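Local coordinates for mitotic checkpoint control protein kinase BUB1 (Drosophila melanogaster, PDB 6JKK) that probably binds ATP and phosphorylates proteins through its kinase domain, the part present here, as a component of the mitotic checkpoint at kinetochores, at residues Q287-M290 with W291-F295; Q311-R314 with T315-K318; Y250-V253 with S254-V258; M160-S163 with C164-L167; V267-S271 with P272-W276. All blocks are in the same frame, centred on the assembly; numbering follows the deposited sequence.

Contact 1 (Q287-M290 with W291-F295); sequences QRTM and WENIF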
loop_
_atom_site.group_PDB
_atom_site.type_symbol
_atom_site.label_atom_id
_atom_site.label_comp_id
_atom_site.label_asym_id
_atom_site.label_seq_id
_atom_site.Cartn_x
_atom_site.Cartn_y
_atom_site.Cartn_z
ATOM N N GLN A 287 23.617 6.930 5.548
ATOM C CA GLN A 287 24.228 5.703 5.073
ATOM C C GLN A 287 24.100 5.715 3.550
ATOM O O GLN A 287 23.321 4.965 2.962
ATOM C CB GLN A 287 23.582 4.483 5.731
ATOM C CG GLN A 287 23.771 4.478 7.256
ATOM C CD GLN A 287 25.240 4.515 7.656
ATOM O OE1 GLN A 287 26.022 3.673 7.223
ATOM N NE2 GLN A 287 25.623 5.500 8.470
ATOM N N ARG A 288 24.895 6.594 2.940
ATOM C CA ARG A 288 24.786 6.975 1.532
ATOM C C ARG A 288 24.865 5.793 0.580
ATOM O O ARG A 288 23.977 5.595 -0.250
ATOM C CB ARG A 288 25.899 7.970 1.187
ATOM C CG ARG A 288 25.414 9.275 0.609
ATOM C CD ARG A 288 25.981 9.508 -0.784
ATOM N NE ARG A 288 27.429 9.317 -0.838
ATOM C CZ ARG A 288 28.319 10.304 -0.811
ATOM N NH1 ARG A 288 27.915 11.566 -0.731
ATOM N NH2 ARG A 288 29.615 10.033 -0.869
ATOM N N THR A 289 25.942 5.024 0.698
ATOM C CA THR A 289 26.151 3.846 -0.137
ATOM C C THR A 289 24.966 2.886 -0.034
ATOM O O THR A 289 24.516 2.333 -1.039
ATOM C CB THR A 289 27.467 3.126 0.232
ATOM O OG1 THR A 289 28.562 4.039 0.084
ATOM C CG2 THR A 289 27.700 1.927 -0.675
ATOM N N MET A 290 24.445 2.706 1.177
ATOM C CA MET A 290 23.318 1.803 1.378
ATOM C C MET A 290 22.058 2.300 0.679
ATOM O O MET A 290 21.417 1.551 -0.069
ATOM C CB MET A 290 23.032 1.599 2.866
ATOM C CG MET A 290 21.806 0.733 3.116
ATOM S SD MET A 290 21.192 0.859 4.805
ATOM C CE MET A 290 20.413 2.475 4.748
ATOM N N TRP A 291 21.692 3.557 0.931
ATOM C CA TRP A 291 20.493 4.125 0.322
ATOM C C TRP A 291 20.626 4.158 -1.195
ATOM O O TRP A 291 19.671 3.853 -1.914
ATOM C CB TRP A 291 20.208 5.536 0.852
ATOM C CG TRP A 291 19.647 5.553 2.247
ATOM C CD1 TRP A 291 20.234 6.084 3.363
ATOM C CD2 TRP A 291 18.396 5.000 2.676
ATOM N NE1 TRP A 291 19.422 5.895 4.459
ATOM C CE2 TRP A 291 18.285 5.235 4.062
ATOM C CE3 TRP A 291 17.356 4.331 2.024
ATOM C CZ2 TRP A 291 17.178 4.824 4.804
ATOM C CZ3 TRP A 291 16.253 3.925 2.761
ATOM C CH2 TRP A 291 16.174 4.173 4.137
ATOM N N GLU A 292 21.809 4.525 -1.681
ATOM C CA GLU A 292 22.039 4.537 -3.124
ATOM C C GLU A 292 21.908 3.131 -3.728
ATOM O O GLU A 292 21.332 2.977 -4.807
ATOM C CB GLU A 292 23.374 5.206 -3.470
ATOM C CG GLU A 292 23.356 6.721 -3.231
ATOM C CD GLU A 292 24.649 7.415 -3.616
ATOM O OE1 GLU A 292 25.669 6.721 -3.805
ATOM O OE2 GLU A 292 24.642 8.661 -3.719
ATOM N N ASN A 293 22.414 2.116 -3.024
ATOM C CA ASN A 293 22.199 0.721 -3.416
ATOM C C ASN A 293 20.713 0.396 -3.533
ATOM O O ASN A 293 20.253 -0.135 -4.546
ATOM C CB ASN A 293 22.836 -0.248 -2.404
ATOM C CG ASN A 293 24.326 -0.468 -2.638
ATOM O OD1 ASN A 293 24.890 -0.039 -3.647
ATOM N ND2 ASN A 293 24.968 -1.162 -1.700
ATOM N N ILE A 294 19.969 0.699 -2.473
ATOM C CA ILE A 294 18.543 0.409 -2.422
ATOM C C ILE A 294 17.774 1.100 -3.551
ATOM O O ILE A 294 17.004 0.455 -4.264
ATOM C CB ILE A 294 17.941 0.801 -1.054
ATOM C CG1 ILE A 294 18.577 -0.030 0.065
ATOM C CG2 ILE A 294 16.421 0.616 -1.059
ATOM C CD1 ILE A 294 18.295 0.510 1.463
ATOM N N PHE A 295 17.995 2.400 -3.716
ATOM C CA PHE A 295 17.300 3.167 -4.746
ATOM C C PHE A 295 17.662 2.659 -6.144
ATOM O O PHE A 295 16.783 2.457 -6.986
ATOM C CB PHE A 295 17.626 4.661 -4.627
ATOM C CG PHE A 295 17.137 5.304 -3.349
ATOM C CD1 PHE A 295 16.283 4.627 -2.486
ATOM C CD2 PHE A 295 17.536 6.597 -3.022
ATOM C CE1 PHE A 295 15.836 5.225 -1.313
ATOM C CE2 PHE A 295 17.099 7.202 -1.855
ATOM C CZ PHE A 295 16.246 6.515 -1.000
#

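Contact 2 (Q311-R314 with T315-K318); sequences QQLR and TQLK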
loop_
_atom_site.group_PDB
_atom_site.type_symbol
_atom_site.label_atom_id
_atom_site.label_comp_id
_atom_site.label_asym_id
_atom_site.label_seq_id
_atom_site.Cartn_x
_atom_site.Cartn_y
_atom_site.Cartn_z
ATOM N N GLN A 311 14.816 -9.332 -0.091
ATOM C CA GLN A 311 15.345 -9.765 1.198
ATOM C C GLN A 311 16.790 -9.324 1.396
ATOM O O GLN A 311 17.183 -8.991 2.513
ATOM C CB GLN A 311 15.212 -11.283 1.378
ATOM C CG GLN A 311 13.758 -11.738 1.569
ATOM C CD GLN A 311 13.038 -11.002 2.700
ATOM O OE1 GLN A 311 13.606 -10.771 3.771
ATOM N NE2 GLN A 311 11.775 -10.642 2.468
ATOM N N GLN A 312 17.574 -9.318 0.319
ATOM C CA GLN A 312 18.958 -8.822 0.392
ATOM C C GLN A 312 18.965 -7.339 0.772
ATOM O O GLN A 312 19.844 -6.869 1.501
ATOM C CB GLN A 312 19.677 -9.026 -0.943
ATOM C CG GLN A 312 20.971 -8.218 -1.101
ATOM C CD GLN A 312 22.047 -8.615 -0.105
ATOM O OE1 GLN A 312 22.100 -9.759 0.347
ATOM N NE2 GLN A 312 22.913 -7.667 0.244
ATOM N N LEU A 313 17.976 -6.603 0.285
ATOM C CA LEU A 313 17.854 -5.195 0.647
ATOM C C LEU A 313 17.497 -5.052 2.126
ATOM O O LEU A 313 18.011 -4.164 2.815
ATOM C CB LEU A 313 16.824 -4.489 -0.236
ATOM C CG LEU A 313 17.196 -4.388 -1.713
ATOM C CD1 LEU A 313 16.132 -3.627 -2.492
ATOM C CD2 LEU A 313 18.556 -3.732 -1.879
ATOM N N ARG A 314 16.629 -5.936 2.617
ATOM C CA ARG A 314 16.273 -5.925 4.032
ATOM C C ARG A 314 17.518 -6.225 4.863
ATOM O O ARG A 314 17.742 -5.593 5.889
ATOM C CB ARG A 314 15.160 -6.935 4.338
ATOM C CG ARG A 314 13.794 -6.556 3.787
ATOM C CD ARG A 314 12.696 -7.496 4.299
ATOM N NE ARG A 314 12.426 -7.309 5.727
ATOM C CZ ARG A 314 12.687 -8.208 6.674
ATOM N NH1 ARG A 314 13.203 -9.391 6.361
ATOM N NH2 ARG A 314 12.403 -7.935 7.945
ATOM N N THR A 315 18.339 -7.158 4.396
ATOM C CA THR A 315 19.597 -7.477 5.076
ATOM C C THR A 315 20.503 -6.251 5.179
ATOM O O THR A 315 21.121 -6.008 6.223
ATOM C CB THR A 315 20.326 -8.635 4.382
ATOM O OG1 THR A 315 19.526 -9.822 4.496
ATOM C CG2 THR A 315 21.699 -8.890 5.028
ATOM N N GLN A 316 20.569 -5.468 4.105
ATOM C CA GLN A 316 21.405 -4.275 4.111
ATOM C C GLN A 316 20.943 -3.297 5.183
ATOM O O GLN A 316 21.764 -2.742 5.922
ATOM C CB GLN A 316 21.421 -3.610 2.730
ATOM C CG GLN A 316 22.125 -4.441 1.650
ATOM C CD GLN A 316 22.444 -3.623 0.413
ATOM O OE1 GLN A 316 23.020 -2.536 0.508
ATOM N NE2 GLN A 316 22.069 -4.137 -0.753
ATOM N N LEU A 317 19.629 -3.101 5.267
ATOM C CA LEU A 317 19.042 -2.213 6.263
ATOM C C LEU A 317 19.262 -2.714 7.692
ATOM O O LEU A 317 19.581 -1.926 8.583
ATOM C CB LEU A 317 17.550 -2.021 5.983
ATOM C CG LEU A 317 17.216 -1.225 4.724
ATOM C CD1 LEU A 317 15.777 -1.496 4.277
ATOM C CD2 LEU A 317 17.429 0.267 4.966
ATOM N N LYS A 318 19.091 -4.014 7.908
ATOM C CA LYS A 318 19.295 -4.596 9.232
ATOM C C LYS A 318 20.738 -4.427 9.695
ATOM O O LYS A 318 21.000 -4.222 10.885
ATOM C CB LYS A 318 18.962 -6.081 9.211
ATOM C CG LYS A 318 17.589 -6.393 8.677
ATOM C CD LYS A 318 16.567 -6.511 9.762
ATOM C CE LYS A 318 15.742 -7.763 9.544
ATOM N NZ LYS A 318 16.665 -8.853 9.140
HETATM O O HOH W 1 20.393 -11.477 2.694
#

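Contact 3 (Y250-V253 with S254-V258); sequences YGLV and SVMHV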
loop_
_atom_site.group_PDB
_atom_site.type_symbol
_atom_site.label_atom_id
_atom_site.label_comp_id
_atom_site.label_asym_id
_atom_site.label_seq_id
_atom_site.Cartn_x
_atom_site.Cartn_y
_atom_site.Cartn_z
ATOM N N TYR A 250 9.014 0.685 -7.863
ATOM C CA TYR A 250 9.116 2.126 -8.079
ATOM C C TYR A 250 8.342 2.860 -6.988
ATOM O O TYR A 250 8.852 3.814 -6.393
ATOM C CB TYR A 250 8.577 2.491 -9.465
ATOM C CG TYR A 250 8.557 3.976 -9.765
ATOM C CD1 TYR A 250 9.672 4.612 -10.285
ATOM C CD2 TYR A 250 7.415 4.733 -9.536
ATOM C CE1 TYR A 250 9.656 5.967 -10.564
ATOM C CE2 TYR A 250 7.385 6.080 -9.808
ATOM C CZ TYR A 250 8.508 6.693 -10.321
ATOM O OH TYR A 250 8.476 8.038 -10.593
ATOM N N GLY A 251 7.120 2.404 -6.714
ATOM C CA GLY A 251 6.295 3.005 -5.675
ATOM C C GLY A 251 6.951 2.952 -4.309
ATOM O O GLY A 251 6.891 3.921 -3.530
ATOM N N LEU A 252 7.589 1.815 -4.029
ATOM C CA LEU A 252 8.331 1.607 -2.787
ATOM C C LEU A 252 9.395 2.679 -2.578
ATOM O O LEU A 252 9.492 3.266 -1.498
ATOM C CB LEU A 252 9.007 0.235 -2.801
ATOM C CG LEU A 252 8.584 -0.809 -1.771
ATOM C CD1 LEU A 252 9.529 -2.002 -1.813
ATOM C CD2 LEU A 252 8.530 -0.216 -0.372
ATOM N N VAL A 253 10.205 2.920 -3.605
ATOM C CA VAL A 253 11.234 3.956 -3.531
ATOM C C VAL A 253 10.612 5.319 -3.271
ATOM O O VAL A 253 11.117 6.096 -2.454
ATOM C CB VAL A 253 12.092 4.011 -4.811
ATOM C CG1 VAL A 253 13.078 5.165 -4.750
ATOM C CG2 VAL A 253 12.844 2.718 -4.986
ATOM N N SER A 254 9.511 5.606 -3.962
ATOM C CA SER A 254 8.854 6.896 -3.815
ATOM C C SER A 254 8.450 7.111 -2.355
ATOM O O SER A 254 8.558 8.222 -1.835
ATOM C CB SER A 254 7.639 7.004 -4.742
ATOM O OG SER A 254 6.471 6.505 -4.111
ATOM N N VAL A 255 8.014 6.043 -1.685
ATOM C CA VAL A 255 7.634 6.143 -0.274
ATOM C C VAL A 255 8.861 6.356 0.619
ATOM O O VAL A 255 8.842 7.188 1.530
ATOM C CB VAL A 255 6.864 4.899 0.209
ATOM C CG1 VAL A 255 6.509 5.045 1.683
ATOM C CG2 VAL A 255 5.597 4.709 -0.603
ATOM N N MET A 256 9.923 5.597 0.364
ATOM C CA MET A 256 11.164 5.767 1.117
ATOM C C MET A 256 11.670 7.196 0.959
ATOM O O MET A 256 12.161 7.794 1.913
ATOM C CB MET A 256 12.239 4.784 0.642
ATOM C CG MET A 256 11.881 3.314 0.795
ATOM S SD MET A 256 13.256 2.325 0.174
ATOM C CE MET A 256 12.577 0.669 0.375
ATOM N N HIS A 257 11.529 7.743 -0.246
ATOM C CA HIS A 257 11.980 9.105 -0.544
ATOM C C HIS A 257 11.220 10.162 0.262
ATOM O O HIS A 257 11.817 11.124 0.761
ATOM C CB HIS A 257 11.842 9.381 -2.048
ATOM C CG HIS A 257 12.479 10.658 -2.497
ATOM N ND1 HIS A 257 11.888 11.890 -2.315
ATOM C CD2 HIS A 257 13.648 10.894 -3.140
ATOM C CE1 HIS A 257 12.671 12.831 -2.814
ATOM N NE2 HIS A 257 13.747 12.253 -3.320
ATOM N N VAL A 258 9.905 9.995 0.374
ATOM C CA VAL A 258 9.084 10.943 1.134
ATOM C C VAL A 258 9.450 10.903 2.616
ATOM O O VAL A 258 9.516 11.943 3.278
ATOM C CB VAL A 258 7.573 10.666 0.946
ATOM C CG1 VAL A 258 6.743 11.611 1.795
ATOM C CG2 VAL A 258 7.191 10.832 -0.503
#

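Contact 4 (M160-S163 with C164-L167); sequences MHLS and CQML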
loop_
_atom_site.group_PDB
_atom_site.type_symbol
_atom_site.label_atom_id
_atom_site.label_comp_id
_atom_site.label_asym_id
_atom_site.label_seq_id
_atom_site.Cartn_x
_atom_site.Cartn_y
_atom_site.Cartn_z
ATOM N N MET A 160 14.805 3.576 8.033
ATOM C CA MET A 160 15.357 2.263 7.697
ATOM C C MET A 160 14.469 1.149 8.233
ATOM O O MET A 160 14.236 0.139 7.553
ATOM C CB MET A 160 16.755 2.085 8.280
ATOM C CG MET A 160 17.778 3.050 7.777
ATOM S SD MET A 160 19.353 2.550 8.468
ATOM C CE MET A 160 20.244 4.090 8.260
ATOM N N HIS A 161 13.983 1.325 9.461
ATOM C CA HIS A 161 13.134 0.314 10.104
ATOM C C HIS A 161 11.820 0.141 9.346
ATOM O O HIS A 161 11.380 -0.990 9.077
ATOM C CB HIS A 161 12.860 0.710 11.559
ATOM C CG HIS A 161 12.393 -0.423 12.427
ATOM N ND1 HIS A 161 11.154 -1.007 12.285
ATOM C CD2 HIS A 161 12.994 -1.058 13.461
ATOM C CE1 HIS A 161 11.014 -1.964 13.187
ATOM N NE2 HIS A 161 12.115 -2.011 13.915
ATOM N N LEU A 162 11.195 1.266 9.003
ATOM C CA LEU A 162 9.949 1.259 8.247
ATOM C C LEU A 162 10.151 0.728 6.825
ATOM O O LEU A 162 9.291 0.039 6.295
ATOM C CB LEU A 162 9.339 2.665 8.199
ATOM C CG LEU A 162 8.821 3.254 9.510
ATOM C CD1 LEU A 162 8.300 4.675 9.302
ATOM C CD2 LEU A 162 7.726 2.365 10.089
ATOM N N SER A 163 11.287 1.050 6.213
ATOM C CA SER A 163 11.601 0.554 4.874
ATOM C C SER A 163 11.778 -0.963 4.855
ATOM O O SER A 163 11.375 -1.643 3.906
ATOM C CB SER A 163 12.870 1.227 4.350
ATOM O OG SER A 163 12.670 2.617 4.205
ATOM N N CYS A 164 12.400 -1.485 5.904
ATOM C CA CYS A 164 12.607 -2.917 6.037
ATOM C C CYS A 164 11.258 -3.618 6.101
ATOM O O CYS A 164 11.064 -4.678 5.503
ATOM C CB CYS A 164 13.412 -3.204 7.304
ATOM S SG CYS A 164 14.037 -4.892 7.431
ATOM N N GLN A 165 10.327 -3.022 6.835
ATOM C CA GLN A 165 8.984 -3.573 6.938
ATOM C C GLN A 165 8.246 -3.527 5.608
ATOM O O GLN A 165 7.606 -4.508 5.217
ATOM C CB GLN A 165 8.169 -2.817 7.986
ATOM C CG GLN A 165 8.653 -2.989 9.413
ATOM C CD GLN A 165 7.805 -2.200 10.388
ATOM O OE1 GLN A 165 6.581 -2.309 10.378
ATOM N NE2 GLN A 165 8.444 -1.382 11.218
ATOM N N MET A 166 8.316 -2.386 4.927
ATOM C CA MET A 166 7.611 -2.222 3.658
ATOM C C MET A 166 8.140 -3.198 2.624
ATOM O O MET A 166 7.380 -3.721 1.814
ATOM C CB MET A 166 7.735 -0.786 3.133
ATOM C CG MET A 166 6.873 0.221 3.865
ATOM S SD MET A 166 6.955 1.852 3.107
ATOM C CE MET A 166 8.675 2.265 3.432
ATOM N N LEU A 167 9.448 -3.429 2.644
ATOM C CA LEU A 167 10.057 -4.403 1.745
ATOM C C LEU A 167 9.511 -5.798 2.020
ATOM O O LEU A 167 9.264 -6.570 1.091
ATOM C CB LEU A 167 11.579 -4.398 1.904
ATOM C CG LEU A 167 12.317 -3.317 1.124
ATOM C CD1 LEU A 167 13.684 -3.058 1.743
ATOM C CD2 LEU A 167 12.438 -3.729 -0.331
#

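Contact 5 (V267-S271 with P272-W276); sequences VVQRS and PSTIW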
loop_
_atom_site.group_PDB
_atom_site.type_symbol
_atom_site.label_atom_id
_atom_site.label_comp_id
_atom_site.label_asym_id
_atom_site.label_seq_id
_atom_site.Cartn_x
_atom_site.Cartn_y
_atom_site.Cartn_z
ATOM N N VAL A 267 12.430 11.580 -10.402
ATOM C CA VAL A 267 13.421 10.662 -10.921
ATOM C C VAL A 267 14.067 11.216 -12.203
ATOM O O VAL A 267 13.378 11.760 -13.068
ATOM C CB VAL A 267 12.755 9.293 -11.136
ATOM C CG1 VAL A 267 13.357 8.587 -12.276
ATOM C CG2 VAL A 267 12.860 8.454 -9.876
ATOM N N VAL A 268 15.395 11.125 -12.299
ATOM C CA VAL A 268 16.125 11.530 -13.505
ATOM C C VAL A 268 17.234 10.524 -13.793
ATOM O O VAL A 268 17.604 9.739 -12.920
ATOM C CB VAL A 268 16.784 12.921 -13.354
ATOM C CG1 VAL A 268 15.765 13.975 -12.964
ATOM C CG2 VAL A 268 17.907 12.873 -12.331
ATOM N N GLN A 269 17.769 10.547 -15.009
ATOM C CA GLN A 269 18.942 9.740 -15.322
ATOM C C GLN A 269 20.190 10.385 -14.732
ATOM O O GLN A 269 20.408 11.586 -14.898
ATOM C CB GLN A 269 19.111 9.588 -16.834
ATOM C CG GLN A 269 17.971 8.855 -17.507
ATOM C CD GLN A 269 18.267 8.481 -18.950
ATOM O OE1 GLN A 269 18.893 7.457 -19.222
ATOM N NE2 GLN A 269 17.807 9.309 -19.884
ATOM N N ARG A 270 21.005 9.594 -14.039
ATOM C CA ARG A 270 22.259 10.105 -13.496
ATOM C C ARG A 270 23.258 10.364 -14.611
ATOM O O ARG A 270 24.111 9.528 -14.884
ATOM C CB ARG A 270 22.851 9.135 -12.473
ATOM C CG ARG A 270 22.913 9.709 -11.070
ATOM C CD ARG A 270 21.666 10.534 -10.813
ATOM N NE ARG A 270 21.620 11.132 -9.483
ATOM C CZ ARG A 270 21.076 12.317 -9.225
ATOM N NH1 ARG A 270 20.551 13.034 -10.212
ATOM N NH2 ARG A 270 21.067 12.792 -7.986
ATOM N N SER A 271 23.145 11.525 -15.248
ATOM C CA SER A 271 24.039 11.897 -16.340
ATOM C C SER A 271 25.497 11.736 -15.920
ATOM O O SER A 271 25.860 12.088 -14.798
ATOM C CB SER A 271 23.762 13.341 -16.771
ATOM O OG SER A 271 24.273 13.610 -18.064
ATOM N N PRO A 272 26.337 11.193 -16.817
ATOM C CA PRO A 272 25.958 10.751 -18.160
ATOM C C PRO A 272 25.675 9.258 -18.221
ATOM O O PRO A 272 25.948 8.642 -19.251
ATOM C CB PRO A 272 27.210 11.062 -18.978
ATOM C CG PRO A 272 28.330 10.831 -18.008
ATOM C CD PRO A 272 27.799 11.154 -16.629
ATOM N N SER A 273 25.157 8.686 -17.139
ATOM C CA SER A 273 24.747 7.284 -17.150
ATOM C C SER A 273 23.313 7.148 -17.658
ATOM O O SER A 273 22.605 8.141 -17.838
ATOM C CB SER A 273 24.862 6.664 -15.755
ATOM O OG SER A 273 23.833 7.127 -14.895
ATOM N N THR A 274 22.896 5.910 -17.898
ATOM C CA THR A 274 21.521 5.619 -18.287
ATOM C C THR A 274 20.759 5.141 -17.054
ATOM O O THR A 274 19.634 4.644 -17.149
ATOM C CB THR A 274 21.467 4.538 -19.377
ATOM O OG1 THR A 274 22.217 3.393 -18.952
ATOM C CG2 THR A 274 22.047 5.061 -20.680
ATOM N N ILE A 275 21.396 5.300 -15.898
ATOM C CA ILE A 275 20.848 4.860 -14.622
ATOM C C ILE A 275 19.927 5.921 -14.023
ATOM O O ILE A 275 20.293 7.097 -13.939
ATOM C CB ILE A 275 21.990 4.533 -13.631
ATOM C CG1 ILE A 275 22.789 3.318 -14.115
ATOM C CG2 ILE A 275 21.448 4.300 -12.233
ATOM C CD1 ILE A 275 21.965 2.038 -14.212
ATOM N N TRP A 276 18.736 5.500 -13.610
ATOM C CA TRP A 276 17.770 6.407 -13.002
ATOM C C TRP A 276 17.912 6.450 -11.480
ATOM O O TRP A 276 17.987 5.413 -10.817
ATOM C CB TRP A 276 16.350 5.995 -13.392
ATOM C CG TRP A 276 16.089 6.100 -14.871
ATOM C CD1 TRP A 276 16.443 5.199 -15.837
ATOM C CD2 TRP A 276 15.406 7.163 -15.549
ATOM N NE1 TRP A 276 16.028 5.645 -17.073
ATOM C CE2 TRP A 276 15.385 6.847 -16.919
ATOM C CE3 TRP A 276 14.816 8.356 -15.128
ATOM C CZ2 TRP A 276 14.790 7.683 -17.869
ATOM C CZ3 TRP A 276 14.225 9.179 -16.067
ATOM C CH2 TRP A 276 14.221 8.845 -17.420
#

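Contact 1 (Q287-M290 with W291-F295)
M290 folds its terminal methyl back over the indole of the very next residue, W291, a Met-aromatic contact between neighbours in sequence. CE stands 3.6 Å from the centroid of the five-membered ring of W291, 13° off the ring normal, so the methyl makes a CH-pi contact with the face; the sulfur SD lies farther out above the same ring. The fold-back comes from the last torsion of M290: the chain runs out with CG anti to the backbone N (chi1 176°) and then bends at chi3, 75°. Its middle also serves, for M290 CG packs against I294 CD1 at 3.9 Å, one turn on. The backbone is the first turn of helix 288-299, with Q287 as N-cap; W291 N donates to Q287 O at 3.0 Å. On the outer side R288 and E292 run alongside each other, yet R288 NE is 4.1 Å from E292 OE2, and that oxygen lies well out of the guanidinium plane. E156 receives both W291 NE1 and Q287 N, tying the helix start to helix 156-175. The chemistry is therefore divided: a methyl-covered indole whose N-H is satisfied by a carboxylate faces the C-lobe core, while the R288–E292 attraction is probably only electrostatic.

Contact 2 (Q311-R314 with T315-K318)
Helix 310-322, in the C-terminal lobe of the kinase domain, carries this contact on successive turns, with Q312 against Q316 and R314 against K318. Q312 and Q316 meet with their amide planes 45° apart, Q312 NE2 resting 3.6 Å from Q316 CG. Q312 reaches there because its CG is anti to the backbone N (chi1 164°) and the chain then bends at chi2. Q316 NE2 also touches L313 CD2 at 3.7 Å, while Q316 OE1 accepts from N293 ND2 of helix 288-299. Were Q316 shortened to an alanine, N293 ND2 would probably lose this acceptor and a gap open beside L313 CD2. R314 NH1 donates to Q311 OE1 at 3.0 Å, meeting a lone pair of that oxygen in the amide plane, while OE1 itself lies close to the guanidinium plane. Q311 NE2 donates to D171 and D168 of helix 156-175, so both amide ends are held. N199 takes R314 NH2, which has a long, weak ion pair with D168, and C164 O takes R314 NE. K318 NZ stays 4.5 Å from R314 NH1. Shared among three acceptors, the guanidinium is held against rotation, and its charge would probably disfavour a closer K318 ammonium.

Contact 3 (Y250-V253 with S254-V258)
Four successive i to i+4 bonds carry the backbone through this part of helix 246-261, from S254 N to Y250 O (3.1 Å) through H257 N to V253 O (2.8 Å), the latter with an N-H...O angle of 154°. The distinctive side-chain bond is made by S254, which turns its hydroxyl back onto the preceding turn. Its OG stands between the backbone N and the carbonyl carbon (chi1 88°), and from there it donates to G251 O at 2.7 Å. The approach is well off the direction of the carbonyl, with a C=O...OG angle of 128°. V255 N gives a second bond to the same oxygen at 3.0 Å, and G251 O is thus gripped by a backbone and a side-chain donor. Replacing S254 by alanine removes the hydroxyl and is likely to leave G251 O with V255 N as its one donor among these two turns.

One turn apart, L252 and M256 meet loosely, L252 CD2 lying 4.2 Å from M256 CE. M256 is extended beyond CG, and its CG lies 3.3 Å from L252 O. Both side chains reach helix 156-175, L252 against M166 and L167, M256 against S163; V253 turns to F295 and L298 of helix 288-299. The polar ends of the aromatic residues are held outside these turns, Y250 OH by L231 O and H257 ND1 by R263 O. A serine hydroxyl folded onto a carbonyl of the previous turn is a familiar intrahelical arrangement, here in a largely buried helix of the protein kinase C-lobe, packed against helices 156-175 and 288-299.

Contact 4 (M160-S163 with C164-L167)
Two first torsions bring H161 and Q165 together: H161 swings its ring to the side away from its main-chain nitrogen (chi1 -161°), while Q165 has CG anti to the carbonyl carbon (chi1 -67°) and then runs out extended. Both sit on helix 156-175, a long buried helix of the kinase C-lobe, one turn apart. Q165 NE2 donates to H161 ND1 at 2.9 Å. The nitrogen arrives at the imidazole edge, in the ring plane, although the ring and the amide stand almost perpendicular, 85° apart. Because ND1 accepts this bond, the proton of a neutral imidazole would be expected on NE2. The other end of the amide is also fixed, Q165 OE1 accepting from S202 N, which settles which way the amide is turned. L162 crosses Q165 at a slant, its CD2 4.0 Å from Q165 NE2.

On another side, S163 OG bonds back to V159 O, while M166 bends at chi3 so that its CE comes 3.7 Å from S163 CA. Packing beyond the helix joins M166 to V255 of helix 246-261, and M160 to W291. Backbone bonds continue throughout, closing with L167 N to S163 O at 2.9 Å; L167 CD1 lies 3.5 Å from that same oxygen.

Contact 5 (V267-S271 with P272-W276)
Aromatic packing comes first: Q269 lays its CG over the six-membered ring of W276, 3.4 Å from the centroid and 17° off the ring normal, a CH-pi contact over the face. With CG anti to the carbonyl carbon (chi1 -63°) and the chain extended beyond it, the Q269 amide plane comes to lie only 10° from the ring plane. V267 CG1 approaches W276 CE3 obliquely at 3.2 Å.

The backbone bonds form a second group. Q269 and W276 are an antiparallel non-hydrogen-bonded pair of the small sheet formed by strands 267-269 and 276-278, and R270 N donates to I275 O at 2.6 Å, almost straight. Two CA-H...O contacts follow on its strand side, Q269 CA 3.3 Å from the same I275 O and W276 CA equally far from V268 O.

The turn itself is the third. R270 centres an inverse gamma turn, a cis peptide precedes P272, and S273 N donates to R270 O at 2.6 Å. S273 OG accepts from I275 N at 3.2 Å, an ST turn. This surface hairpin thus probably owes its shape to polar bonds around R270, S273 and I275 at its end, while Q269 CG covers one face of the indole and V267 CG1 packs obliquely at CE3.

How the contacts relate
Contacts 1 to 4 lie on four packed helices of the C-lobe, whereas contact 5 is a peripheral hairpin. Contacts 2 and 4 have the closest centres, about 9 Å apart, and pack through L317 CD1 and L167 CD1 at 3.6 Å. Contact 1 meets contact 2 through I294 CD1 and L317 CD2 at 3.6 Å, and contact 4 through W291 CZ2 and M160 CG at 3.5 Å. Contact 3 packs on contact 4, with V255 CG1 3.5 Å from M166 SD. Contact 5 reaches contact 3 through V267 CG2 and Y250 CE1, 4.1 Å apart. All five lie away from the predicted ATP-binding residue K85.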